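Local coordinates for hemolysin activator protein CdiB (Acinetobacter baumannii ACICU, PDB 6WIL) that probably secretes the partner toxin of contact-dependent growth inhibition across the outer membrane as a two-partner secretion (TpsB) transporter of the Omp85 superfamily, at residues Q28-T33 with N180-Y185; K58-I63 with A82-P87; Y275-P278 with D283-F286. All blocks are in the same frame, centred on the assembly; numbering follows the deposited sequence.

Contact 1: residues Q28-T33 with N180-Y185; sequences QLAQQT and NLKRVY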
loop_
_atom_site.group_PDB
_atom_site.type_symbol
_atom_site.label_atom_id
_atom_site.label_comp_id
_atom_site.label_asym_id
_atom_site.label_seq_id
_atom_site.Cartn_x
_atom_site.Cartn_y
_atom_site.Cartn_z
ATOM N N GLN A 28 -0.171 -1.930 7.874
ATOM C CA GLN A 28 0.183 -1.526 9.231
ATOM C C GLN A 28 1.159 -0.357 9.262
ATOM O O GLN A 28 1.288 0.292 10.305
ATOM C CB GLN A 28 0.779 -2.708 9.994
ATOM C CG GLN A 28 -0.255 -3.632 10.609
ATOM C CD GLN A 28 0.351 -4.934 11.101
ATOM O OE1 GLN A 28 1.418 -4.946 11.719
ATOM N NE2 GLN A 28 -0.321 -6.042 10.811
ATOM N N LEU A 29 1.840 -0.073 8.155
ATOM C CA LEU A 29 2.853 0.974 8.130
ATOM C C LEU A 29 2.182 2.339 8.024
ATOM O O LEU A 29 1.494 2.628 7.038
ATOM C CB LEU A 29 3.823 0.746 6.974
ATOM C CG LEU A 29 4.446 -0.654 6.955
ATOM C CD1 LEU A 29 5.622 -0.712 5.995
ATOM C CD2 LEU A 29 4.867 -1.093 8.351
ATOM N N ALA A 30 2.394 3.176 9.040
ATOM C CA ALA A 30 1.697 4.451 9.139
ATOM C C ALA A 30 2.136 5.406 8.033
ATOM O O ALA A 30 3.331 5.575 7.780
ATOM C CB ALA A 30 1.948 5.079 10.509
ATOM N N GLN A 31 1.163 6.035 7.382
ATOM C CA GLN A 31 1.421 7.030 6.352
ATOM C C GLN A 31 1.249 8.435 6.912
ATOM O O GLN A 31 0.679 8.638 7.987
ATOM C CB GLN A 31 0.487 6.835 5.153
ATOM C CG GLN A 31 0.580 5.460 4.530
ATOM C CD GLN A 31 2.016 5.029 4.308
ATOM O OE1 GLN A 31 2.706 5.543 3.426
ATOM N NE2 GLN A 31 2.481 4.086 5.120
ATOM N N GLN A 32 1.761 9.409 6.164
ATOM C CA GLN A 32 1.563 10.808 6.514
ATOM C C GLN A 32 0.110 11.203 6.277
ATOM O O GLN A 32 -0.505 10.804 5.283
ATOM C CB GLN A 32 2.508 11.696 5.699
ATOM C CG GLN A 32 2.050 13.139 5.499
ATOM C CD GLN A 32 2.307 14.024 6.703
ATOM O OE1 GLN A 32 3.001 13.633 7.639
ATOM N NE2 GLN A 32 1.748 15.228 6.682
ATOM N N THR A 33 -0.441 11.971 7.210
ATOM C CA THR A 33 -1.824 12.406 7.097
ATOM C C THR A 33 -1.997 13.278 5.854
ATOM O O THR A 33 -1.146 14.131 5.572
ATOM C CB THR A 33 -2.234 13.180 8.352
ATOM O OG1 THR A 33 -1.982 12.375 9.511
ATOM C CG2 THR A 33 -3.710 13.549 8.311
ATOM N N ASN A 180 8.992 6.940 7.181
ATOM C CA ASN A 180 9.949 5.896 7.527
ATOM C C ASN A 180 10.148 5.800 9.034
ATOM O O ASN A 180 10.284 4.698 9.580
ATOM C CB ASN A 180 11.281 6.159 6.828
ATOM C CG ASN A 180 11.188 5.982 5.332
ATOM O OD1 ASN A 180 10.215 5.427 4.826
ATOM N ND2 ASN A 180 12.210 6.434 4.612
ATOM N N LEU A 181 10.163 6.941 9.728
ATOM C CA LEU A 181 10.365 6.917 11.173
ATOM C C LEU A 181 9.113 6.462 11.909
ATOM O O LEU A 181 9.211 5.928 13.019
ATOM C CB LEU A 181 10.796 8.293 11.683
ATOM C CG LEU A 181 12.144 8.839 11.213
ATOM C CD1 LEU A 181 12.532 10.098 11.991
ATOM C CD2 LEU A 181 13.219 7.778 11.334
ATOM N N LYS A 182 7.936 6.668 11.323
ATOM C CA LYS A 182 6.701 6.259 11.980
ATOM C C LYS A 182 6.477 4.756 11.944
ATOM O O LYS A 182 5.518 4.278 12.559
ATOM C CB LYS A 182 5.505 6.979 11.356
ATOM C CG LYS A 182 5.324 8.396 11.868
ATOM C CD LYS A 182 4.424 9.200 10.952
ATOM C CE LYS A 182 3.038 8.587 10.824
ATOM N NZ LYS A 182 2.219 8.761 12.054
ATOM N N ARG A 183 7.326 4.002 11.244
ATOM C CA ARG A 183 7.241 2.550 11.336
ATOM C C ARG A 183 7.662 2.056 12.712
ATOM O O ARG A 183 7.123 1.058 13.199
ATOM C CB ARG A 183 8.098 1.899 10.252
ATOM C CG ARG A 183 7.577 2.130 8.850
ATOM C CD ARG A 183 8.463 1.470 7.818
ATOM N NE ARG A 183 8.076 1.842 6.462
ATOM C CZ ARG A 183 8.547 1.259 5.367
ATOM N NH1 ARG A 183 9.419 0.264 5.466
ATOM N NH2 ARG A 183 8.142 1.668 4.173
ATOM N N VAL A 184 8.602 2.743 13.356
ATOM C CA VAL A 184 9.138 2.303 14.639
ATOM C C VAL A 184 8.968 3.332 15.747
ATOM O O VAL A 184 9.161 2.983 16.922
ATOM C CB VAL A 184 10.624 1.899 14.519
ATOM C CG1 VAL A 184 10.806 0.859 13.419
ATOM C CG2 VAL A 184 11.481 3.111 14.250
ATOM N N TYR A 185 8.611 4.577 15.430
ATOM C CA TYR A 185 8.419 5.612 16.434
ATOM C C TYR A 185 7.042 6.241 16.304
ATOM O O TYR A 185 6.438 6.254 15.228
ATOM C CB TYR A 185 9.446 6.745 16.319
ATOM C CG TYR A 185 10.887 6.352 16.512
ATOM C CD1 TYR A 185 11.381 6.030 17.772
ATOM C CD2 TYR A 185 11.763 6.341 15.437
ATOM C CE1 TYR A 185 12.707 5.679 17.946
ATOM C CE2 TYR A 185 13.085 5.993 15.599
ATOM C CZ TYR A 185 13.554 5.666 16.852
ATOM O OH TYR A 185 14.878 5.327 16.998
#
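Leu29 and Ala30 run past Arg183 and Lys182 in the opposite chain direction, the CA atoms of Leu29 and Arg183 lying 5.7 Å apart, and no hydrogen bond joins the two backbones. Two side-chain meetings carry the contact. At one end, the CD1 methyl of Leu29 lies against one face of the Arg183 guanidinium, centred on it at a height of 3.5 Å, so that it touches NE and CZ about equally, with Leu29 CD1 to Arg183 NE at 3.6 Å. The Arg183 chain is extended from CG to NE and delivers the flat group beneath the leucine. The charge itself is used on the barrel: NH2 of Arg183 forms a salt bridge with Asp283, and its side chain also packs on Gln276 and Pro278. At the other end, Lys182 bends at chi3 (60°) and chi4 (73°), which lays its end alongside the passing loop. Lys182 CE comes to rest 3.7 Å from Ala30 CB. The same carbon approaches the Gln31 carbonyl oxygen, with Lys182 CE to Gln31 O also at 3.7 Å.

The contact brings the loop that follows helix 8-27 against the second POTRA domain, where the chain leaves helix 171-181 and turns into strand 185-193. This turn is tied internally through Leu181 O, which accepts from Val184 N and, at 2.8 Å, from Tyr185 N. The loop has its own brace. Gln31 CB points away from the POTRA residues, but the side chain curls back and Gln31 NE2 donates to Leu29 O at 2.6 Å, approaching from above the carbonyl plane. Its OE1 accepts from Lys330, while Gln32 N bonds to Glu179 on helix 171-181.

Contact 2: residues K58-I63 with A82-P87; sequences KEISLI and AIKKHP
Lys84 NZ donates to a water at 2.9 Å, and the same water accepts a weak bond from Ile60 N at 3.4 Å, so a single solvent molecule links the end of the lysine to the strand backbone. The lysine reaches it with a chain extended beyond CG, running from the helix to the strand. On the way its last methylene settles against Ile60: Lys84 CE lies 3.4 Å from Ile60 O and also touches the base of the isoleucine side chain, with Lys84 CE to Ile60 CB at 4.1 Å. Lys84 is exposed and also touches a neighbouring molecule in the crystal.

Beneath this polar rim the contact is purely apolar. Ile60 points toward the helix with CG1 anti to the carbonyl carbon (chi1 -49°), and its CD1 meets the CG2 methyl of Ile83 at 4.0 Å. The two side chains cross at about a right angle, each offering one methyl. Ile83 sends its longer branch away from the strand, and the side chain packs on Ile103, Tyr106 and Ala107 of helix 97-113. Ile60 is further enclosed by Ile80, Ile90 and Leu91.

Strand 59-62 is in turn bonded through the backbones of Glu59 and Ser61 to the parallel strand 132-149. One strand, two helices packed on the sheet and then two further strands, with the first pairing parallel to the last, is the β-α-α-β-β order of a POTRA domain, here the first, ShlB-type one.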
loop_
_atom_site.group_PDB
_atom_site.type_symbol
_atom_site.label_atom_id
_atom_site.label_comp_id
_atom_site.label_asym_id
_atom_site.label_seq_id
_atom_site.Cartn_x
_atom_site.Cartn_y
_atom_site.Cartn_z
ATOM N N LYS A 58 10.640 43.385 -20.596
ATOM C CA LYS A 58 11.134 42.736 -21.796
ATOM C C LYS A 58 11.973 41.505 -21.500
ATOM O O LYS A 58 12.294 40.761 -22.434
ATOM C CB LYS A 58 11.949 43.722 -22.650
ATOM C CG LYS A 58 13.292 44.121 -22.075
ATOM C CD LYS A 58 13.842 45.326 -22.826
ATOM C CE LYS A 58 15.244 45.703 -22.366
ATOM N NZ LYS A 58 16.297 44.801 -22.915
ATOM N N GLU A 59 12.330 41.267 -20.239
ATOM C CA GLU A 59 13.085 40.086 -19.843
ATOM C C GLU A 59 12.624 39.653 -18.461
ATOM O O GLU A 59 12.576 40.475 -17.540
ATOM C CB GLU A 59 14.598 40.358 -19.823
ATOM C CG GLU A 59 15.146 41.049 -21.064
ATOM C CD GLU A 59 16.657 41.002 -21.152
ATOM O OE1 GLU A 59 17.297 40.486 -20.210
ATOM O OE2 GLU A 59 17.203 41.474 -22.172
ATOM N N ILE A 60 12.283 38.376 -18.319
ATOM C CA ILE A 60 12.029 37.766 -17.019
ATOM C C ILE A 60 13.135 36.754 -16.774
ATOM O O ILE A 60 13.308 35.812 -17.559
ATOM C CB ILE A 60 10.647 37.103 -16.949
ATOM C CG1 ILE A 60 9.574 38.063 -17.462
ATOM C CG2 ILE A 60 10.345 36.680 -15.513
ATOM C CD1 ILE A 60 8.276 37.379 -17.842
ATOM N N SER A 61 13.892 36.948 -15.699
ATOM C CA SER A 61 15.066 36.130 -15.445
ATOM C C SER A 61 15.122 35.753 -13.974
ATOM O O SER A 61 14.543 36.421 -13.113
ATOM C CB SER A 61 16.356 36.857 -15.845
ATOM O OG SER A 61 16.193 37.564 -17.062
ATOM N N LEU A 62 15.823 34.657 -13.699
ATOM C CA LEU A 62 16.203 34.285 -12.346
ATOM C C LEU A 62 17.663 34.666 -12.145
ATOM O O LEU A 62 18.526 34.272 -12.939
ATOM C CB LEU A 62 15.995 32.790 -12.099
ATOM C CG LEU A 62 16.150 32.341 -10.642
ATOM C CD1 LEU A 62 15.076 32.978 -9.767
ATOM C CD2 LEU A 62 16.118 30.822 -10.525
ATOM N N ILE A 63 17.932 35.442 -11.103
ATOM C CA ILE A 63 19.223 36.089 -10.899
ATOM C C ILE A 63 19.804 35.584 -9.590
ATOM O O ILE A 63 19.116 35.612 -8.566
ATOM C CB ILE A 63 19.111 37.625 -10.880
ATOM C CG1 ILE A 63 18.632 38.132 -12.239
ATOM C CG2 ILE A 63 20.442 38.259 -10.514
ATOM C CD1 ILE A 63 19.537 37.742 -13.382
ATOM N N ALA A 82 7.121 28.578 -15.362
ATOM C CA ALA A 82 5.692 28.728 -15.112
ATOM C C ALA A 82 5.226 30.151 -15.392
ATOM O O ALA A 82 4.121 30.354 -15.908
ATOM C CB ALA A 82 5.361 28.323 -13.676
ATOM N N ILE A 83 6.056 31.147 -15.066
ATOM C CA ILE A 83 5.695 32.538 -15.340
ATOM C C ILE A 83 5.514 32.753 -16.836
ATOM O O ILE A 83 4.471 33.236 -17.292
ATOM C CB ILE A 83 6.756 33.496 -14.767
ATOM C CG1 ILE A 83 6.798 33.412 -13.240
ATOM C CG2 ILE A 83 6.474 34.924 -15.221
ATOM C CD1 ILE A 83 5.515 33.834 -12.573
ATOM N N LYS A 84 6.531 32.390 -17.623
ATOM C CA LYS A 84 6.481 32.564 -19.069
ATOM C C LYS A 84 5.422 31.689 -19.730
ATOM O O LYS A 84 4.995 31.998 -20.848
ATOM C CB LYS A 84 7.854 32.270 -19.670
ATOM C CG LYS A 84 8.914 33.292 -19.297
ATOM C CD LYS A 84 10.248 32.993 -19.957
ATOM C CE LYS A 84 11.248 34.108 -19.691
ATOM N NZ LYS A 84 12.581 33.800 -20.274
ATOM N N LYS A 85 4.989 30.615 -19.071
ATOM C CA LYS A 85 3.978 29.731 -19.635
ATOM C C LYS A 85 2.563 30.251 -19.413
ATOM O O LYS A 85 1.641 29.817 -20.111
ATOM C CB LYS A 85 4.130 28.326 -19.031
ATOM C CG LYS A 85 3.202 27.248 -19.586
ATOM C CD LYS A 85 3.538 26.874 -21.024
ATOM C CE LYS A 85 2.840 25.579 -21.418
ATOM N NZ LYS A 85 3.220 24.466 -20.500
ATOM N N HIS A 86 2.380 31.175 -18.476
ATOM C CA HIS A 86 1.045 31.644 -18.133
ATOM C C HIS A 86 0.369 32.241 -19.364
ATOM O O HIS A 86 0.987 33.043 -20.078
ATOM C CB HIS A 86 1.117 32.678 -17.009
ATOM C CG HIS A 86 -0.218 33.052 -16.444
ATOM N ND1 HIS A 86 -1.063 33.946 -17.064
ATOM C CD2 HIS A 86 -0.852 32.656 -15.315
ATOM C CE1 HIS A 86 -2.163 34.082 -16.343
ATOM N NE2 HIS A 86 -2.058 33.313 -15.276
ATOM N N PRO A 87 -0.888 31.883 -19.647
ATOM C CA PRO A 87 -1.517 32.301 -20.910
ATOM C C PRO A 87 -1.751 33.800 -21.034
ATOM O O PRO A 87 -2.241 34.243 -22.079
ATOM C CB PRO A 87 -2.848 31.535 -20.905
ATOM C CG PRO A 87 -3.137 31.303 -19.460
ATOM C CD PRO A 87 -1.800 31.083 -18.811
HETATM O O HOH W 1 13.159 36.506 -20.975
#

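Contact 3: residues Y275-P278 with D283-F286; sequences YQLP and DLGF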
loop_
_atom_site.group_PDB
_atom_site.type_symbol
_atom_site.label_atom_id
_atom_site.label_comp_id
_atom_site.label_asym_id
_atom_site.label_seq_id
_atom_site.Cartn_x
_atom_site.Cartn_y
_atom_site.Cartn_z
ATOM N N TYR A 275 10.707 -9.480 6.555
ATOM C CA TYR A 275 11.597 -8.426 7.016
ATOM C C TYR A 275 11.534 -7.261 6.040
ATOM O O TYR A 275 11.516 -7.460 4.822
ATOM C CB TYR A 275 13.031 -8.933 7.147
ATOM C CG TYR A 275 13.989 -7.944 7.767
ATOM C CD1 TYR A 275 13.837 -7.532 9.086
ATOM C CD2 TYR A 275 15.064 -7.444 7.044
ATOM C CE1 TYR A 275 14.721 -6.639 9.662
ATOM C CE2 TYR A 275 15.954 -6.551 7.613
ATOM C CZ TYR A 275 15.775 -6.151 8.920
ATOM O OH TYR A 275 16.659 -5.258 9.484
ATOM N N GLN A 276 11.505 -6.045 6.581
ATOM C CA GLN A 276 11.309 -4.849 5.772
ATOM C C GLN A 276 12.045 -3.686 6.417
ATOM O O GLN A 276 11.859 -3.427 7.609
ATOM C CB GLN A 276 9.818 -4.523 5.644
ATOM C CG GLN A 276 9.422 -3.890 4.326
ATOM C CD GLN A 276 7.946 -3.545 4.274
ATOM O OE1 GLN A 276 7.156 -4.019 5.090
ATOM N NE2 GLN A 276 7.570 -2.705 3.318
ATOM N N LEU A 277 12.873 -2.989 5.638
ATOM C CA LEU A 277 13.529 -1.782 6.117
ATOM C C LEU A 277 13.533 -0.731 5.014
ATOM O O LEU A 277 13.704 -1.071 3.835
ATOM C CB LEU A 277 14.966 -2.055 6.582
ATOM C CG LEU A 277 16.115 -2.098 5.575
ATOM C CD1 LEU A 277 17.445 -2.134 6.308
ATOM C CD2 LEU A 277 15.987 -3.291 4.647
ATOM N N PRO A 278 13.336 0.541 5.356
ATOM C CA PRO A 278 13.365 1.602 4.344
ATOM C C PRO A 278 14.737 2.238 4.203
ATOM O O PRO A 278 15.526 2.308 5.143
ATOM C CB PRO A 278 12.359 2.617 4.901
ATOM C CG PRO A 278 12.554 2.511 6.382
ATOM C CD PRO A 278 12.868 1.047 6.661
ATOM N N ASP A 283 12.493 1.048 -0.578
ATOM C CA ASP A 283 11.989 0.099 0.401
ATOM C C ASP A 283 12.518 -1.277 0.039
ATOM O O ASP A 283 12.413 -1.692 -1.118
ATOM C CB ASP A 283 10.455 0.103 0.442
ATOM C CG ASP A 283 9.903 -0.190 1.835
ATOM O OD1 ASP A 283 10.704 -0.297 2.786
ATOM O OD2 ASP A 283 8.668 -0.304 1.978
ATOM N N LEU A 284 13.091 -1.975 1.014
ATOM C CA LEU A 284 13.651 -3.305 0.808
ATOM C C LEU A 284 12.897 -4.301 1.670
ATOM O O LEU A 284 12.657 -4.044 2.853
ATOM C CB LEU A 284 15.141 -3.363 1.152
ATOM C CG LEU A 284 16.151 -2.660 0.247
ATOM C CD1 LEU A 284 16.047 -1.150 0.360
ATOM C CD2 LEU A 284 17.557 -3.129 0.589
ATOM N N GLY A 285 12.527 -5.428 1.086
ATOM C CA GLY A 285 11.808 -6.448 1.822
ATOM C C GLY A 285 12.214 -7.830 1.367
ATOM O O GLY A 285 12.606 -8.041 0.218
ATOM N N PHE A 286 12.136 -8.777 2.296
ATOM C CA PHE A 286 12.266 -10.174 1.924
ATOM C C PHE A 286 11.335 -10.991 2.802
ATOM O O PHE A 286 11.062 -10.634 3.949
ATOM C CB PHE A 286 13.724 -10.667 1.997
ATOM C CG PHE A 286 14.185 -11.080 3.365
ATOM C CD1 PHE A 286 13.893 -12.342 3.862
ATOM C CD2 PHE A 286 14.971 -10.233 4.128
ATOM C CE1 PHE A 286 14.329 -12.729 5.114
ATOM C CE2 PHE A 286 15.421 -10.617 5.378
ATOM C CZ PHE A 286 15.095 -11.867 5.874
#
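Tyr275 and Phe286 exchange two backbone hydrogen bonds, Tyr275 N to Phe286 O being 2.9 Å long and nearly straight (173°). Leu277 and Leu284 form the next hydrogen-bonded pair, with both bonds, Leu277 N to Leu284 O and Leu284 N to Leu277 O, at 3.0 Å. On the face of Gln276 and Asp283 a side-chain bond adds to these: Gln276 NE2 reaches Asp283 OD2 at 3.0 Å, meeting it from above the carboxylate plane along a bent path (132°). Both groups have further partners, Gln26 for the amide and Arg183 for the carboxylate.

The other face is largely apolar. Phe286, with CG between the backbone N and the carbonyl carbon (chi1 83°), swings its ring across to Tyr275, where Phe286 CE2 touches Tyr275 CB at 3.4 Å. The two rings are inclined obliquely, and the tyrosine hydroxyl bonds to Asp250. Next to them Leu277 CD2 rests on Leu284 CB at 3.6 Å.

This antiparallel hairpin of the barrel therefore has two unlike faces: its polar one is engaged by the chain's own helix 8-27 and POTRA region, its mostly apolar one is consistent with the outward side of a transmembrane barrel.

Overall arrangement
Contacts 1 and 3 lie together at one end of the barrel, their centres about 14 Å apart, and touch through side chains of Leu29, Asn180 and Arg183 on the hairpin strands. Contact 2 stands apart, its centre about 40 Å from that of contact 1 and 44 Å from that of contact 3, in the first POTRA domain. It is the buried one, built on isoleucine methyls between strand and helix, with a water bridging the lysine to the strand at its margin. The other two are surface contacts: contact 1 packs a loop on the second POTRA domain with no hydrogen bond between its two segments, whereas contact 3 is regular strand pairing dominated by backbone bonds.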